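Hypothetical protein PG1100 (Porphyromonas gingivalis, PDB 1ZBS) is a putative N-acetylglucosamine kinase of the ASKHA superfamily, which would probably phosphorylate the amino sugar at the expense of ATP. Local coordinates at residues A113-T118 against H239-V244. Residues are numbered along the deposited sequence; the frame is centred on the assembly and turned at random.
Sequences ACILGT and HFIGSV
Strands 113-116 and 239-241 run parallel, their axes 4.6 Å apart and inclined by 30°, and three backbone hydrogen bonds join them: Cys114 N to His239 O, Ile241 N to Cys114 O, and Leu116 N to Ile241 O at 2.7 Å. Beyond Ile241 the 239-244 segment turns at Gly242, the N-cap of helix 243-247, and Val244 N makes a weak hydrogen bond to Leu116 O (3.0 Å). Cys114 stands over one face of the Phe240 ring: its CB lies 3.4 Å from Phe240 CD1, and SG sits 4.3 Å from the ring centroid, 26° off the normal. With SG anti to the carbonyl carbon (chi1 -53°), the sulfur reaches the CE1-CZ side of the ring. The two strands are neighbours inside the second five-stranded sheet, 111-116 in the middle and 238-241 between it and 263-267; its order, 3-2-1-4-5, repeats the first sheet's, the duplication that marks the ASKHA fold. Leu116 lies alongside Phe240, Leu116 CD2 4.2 Å from Phe240 CD1 in an oblique approach, and Phe223 of helix 210-229 and Leu252 of helix 249-258 cover the sheet face that carries Cys114 and Phe240. On the other face of the sheet, Ile115 and Ile241 point the same way, CG1 of Ile115 3.6 Å from CG2 of Ile241. Val244 CG2 touches Gly117 O at 3.5 Å, where strand 113-116 gives way to loop.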
ATOM      1  N   ALA A 113      25.484  -1.219   4.070  1.00 32.54           N
ATOM      2  CA  ALA A 113      24.854  -2.536   4.032  1.00 30.80           C
ATOM      3  C   ALA A 113      23.367  -2.409   3.721  1.00 30.05           C
ATOM      4  O   ALA A 113      22.649  -1.618   4.342  1.00 29.48           O
ATOM      5  CB  ALA A 113      25.057  -3.249   5.371  1.00 30.76           C
ATOM      6  N   CYS A 114      22.907  -3.206   2.764  1.00 30.16           N
ATOM      7  CA  CYS A 114      21.506  -3.168   2.351  1.00 29.27           C
ATOM      8  C   CYS A 114      20.832  -4.521   2.369  1.00 27.23           C
ATOM      9  O   CYS A 114      21.452  -5.548   2.095  1.00 28.91           O
ATOM     10  CB  CYS A 114      21.382  -2.608   0.939  1.00 26.63           C
ATOM     11  SG  CYS A 114      22.167  -1.047   0.679  1.00 30.21           S
ATOM     12  N   ILE A 115      19.548  -4.511   2.691  1.00 27.87           N
ATOM     13  CA  ILE A 115      18.765  -5.731   2.707  1.00 24.84           C
ATOM     14  C   ILE A 115      17.711  -5.634   1.613  1.00 25.31           C
ATOM     15  O   ILE A 115      17.049  -4.610   1.460  1.00 24.07           O
ATOM     16  CB  ILE A 115      18.075  -5.937   4.056  1.00 26.42           C
ATOM     17  CG1 ILE A 115      19.130  -6.084   5.160  1.00 23.63           C
ATOM     18  CG2 ILE A 115      17.173  -7.169   3.986  1.00 27.81           C
ATOM     19  CD1 ILE A 115      18.556  -6.342   6.537  1.00 22.92           C
ATOM     20  N   LEU A 116      17.580  -6.697   0.828  1.00 24.93           N
ATOM     21  CA  LEU A 116      16.593  -6.746  -0.245  1.00 24.62           C
ATOM     22  C   LEU A 116      15.914  -8.115  -0.165  1.00 24.91           C
ATOM     23  O   LEU A 116      16.374  -9.081  -0.778  1.00 26.01           O
ATOM     24  CB  LEU A 116      17.286  -6.569  -1.606  1.00 25.34           C
ATOM     25  CG  LEU A 116      16.829  -5.496  -2.595  1.00 23.78           C
ATOM     26  CD1 LEU A 116      16.722  -4.148  -1.899  1.00 21.34           C
ATOM     27  CD2 LEU A 116      17.820  -5.417  -3.772  1.00 21.90           C
ATOM     28  N   GLY A 117      14.842  -8.189   0.623  1.00 24.68           N
ATOM     29  CA  GLY A 117      14.080  -9.418   0.784  1.00 22.74           C
ATOM     30  C   GLY A 117      12.593  -9.081   0.733  1.00 22.14           C
ATOM     31  O   GLY A 117      12.153  -8.386  -0.183  1.00 23.42           O
ATOM     32  N   THR A 118      11.814  -9.554   1.702  1.00 20.45           N
ATOM     33  CA  THR A 118      10.381  -9.256   1.743  1.00 20.58           C
ATOM     34  C   THR A 118      10.224  -7.737   1.839  1.00 21.11           C
ATOM     35  O   THR A 118       9.362  -7.135   1.187  1.00 22.83           O
ATOM     36  CB  THR A 118       9.713  -9.910   2.976  1.00 19.21           C
ATOM     37  OG1 THR A 118       9.913 -11.322   2.922  1.00 18.35           O
ATOM     38  CG2 THR A 118       8.217  -9.621   3.010  1.00 16.23           C
ATOM     39  N   HIS A 239      27.006  -3.328  -0.273  1.00 29.51           N
ATOM     40  CA  HIS A 239      26.900  -4.720   0.125  1.00 29.60           C
ATOM     41  C   HIS A 239      25.425  -5.042   0.309  1.00 29.80           C
ATOM     42  O   HIS A 239      24.696  -4.282   0.945  1.00 31.83           O
ATOM     43  CB  HIS A 239      27.672  -4.954   1.422  1.00 30.02           C
ATOM     44  CG  HIS A 239      29.157  -4.892   1.248  1.00 31.04           C
ATOM     45  ND1 HIS A 239      29.867  -5.867   0.579  1.00 30.00           N
ATOM     46  CD2 HIS A 239      30.065  -3.960   1.625  1.00 29.65           C
ATOM     47  CE1 HIS A 239      31.144  -5.538   0.553  1.00 29.52           C
ATOM     48  NE2 HIS A 239      31.292  -4.385   1.179  1.00 31.51           N
ATOM     49  N   PHE A 240      24.981  -6.164  -0.247  1.00 29.75           N
ATOM     50  CA  PHE A 240      23.568  -6.539  -0.160  1.00 29.69           C
ATOM     51  C   PHE A 240      23.311  -7.915   0.394  1.00 29.93           C
ATOM     52  O   PHE A 240      24.119  -8.834   0.247  1.00 31.41           O
ATOM     53  CB  PHE A 240      22.904  -6.477  -1.538  1.00 27.26           C
ATOM     54  CG  PHE A 240      22.712  -5.087  -2.065  1.00 24.70           C
ATOM     55  CD1 PHE A 240      21.476  -4.453  -1.954  1.00 23.91           C
ATOM     56  CD2 PHE A 240      23.758  -4.422  -2.699  1.00 24.57           C
ATOM     57  CE1 PHE A 240      21.275  -3.176  -2.474  1.00 22.54           C
ATOM     58  CE2 PHE A 240      23.576  -3.140  -3.225  1.00 24.66           C
ATOM     59  CZ  PHE A 240      22.329  -2.517  -3.112  1.00 25.83           C
ATOM     60  N   ILE A 241      22.155  -8.059   1.023  1.00 30.25           N
ATOM     61  CA  ILE A 241      21.762  -9.341   1.571  1.00 31.12           C
ATOM     62  C   ILE A 241      20.283  -9.555   1.245  1.00 27.94           C
ATOM     63  O   ILE A 241      19.550  -8.597   1.022  1.00 26.10           O
ATOM     64  CB  ILE A 241      22.019  -9.374   3.096  1.00 33.00           C
ATOM     65  CG1 ILE A 241      22.474 -10.770   3.493  1.00 36.60           C
ATOM     66  CG2 ILE A 241      20.787  -8.953   3.871  1.00 35.53           C
ATOM     67  CD1 ILE A 241      23.917 -11.055   3.085  1.00 37.72           C
ATOM     68  N   GLY A 242      19.852 -10.807   1.180  1.00 27.76           N
ATOM     69  CA  GLY A 242      18.452 -11.054   0.901  1.00 25.52           C
ATOM     70  C   GLY A 242      18.105 -11.866  -0.331  1.00 24.34           C
ATOM     71  O   GLY A 242      18.841 -11.893  -1.321  1.00 22.90           O
ATOM     72  N   SER A 243      16.949 -12.518  -0.260  1.00 23.97           N
ATOM     73  CA  SER A 243      16.457 -13.355  -1.345  1.00 27.04           C
ATOM     74  C   SER A 243      16.279 -12.592  -2.653  1.00 24.50           C
ATOM     75  O   SER A 243      16.654 -13.082  -3.710  1.00 26.31           O
ATOM     76  CB  SER A 243      15.143 -14.021  -0.923  1.00 29.88           C
ATOM     77  OG  SER A 243      14.266 -13.083  -0.304  1.00 37.86           O
ATOM     78  N   VAL A 244      15.723 -11.388  -2.581  1.00 24.41           N
ATOM     79  CA  VAL A 244      15.519 -10.581  -3.782  1.00 22.11           C
ATOM     80  C   VAL A 244      16.829 -10.045  -4.364  1.00 22.69           C
ATOM     81  O   VAL A 244      17.000  -9.999  -5.591  1.00 19.78           O
ATOM     82  CB  VAL A 244      14.577  -9.395  -3.502  1.00 22.39           C
ATOM     83  CG1 VAL A 244      14.564  -8.448  -4.693  1.00 20.63           C
ATOM     84  CG2 VAL A 244      13.158  -9.910  -3.215  1.00 22.78           C
TER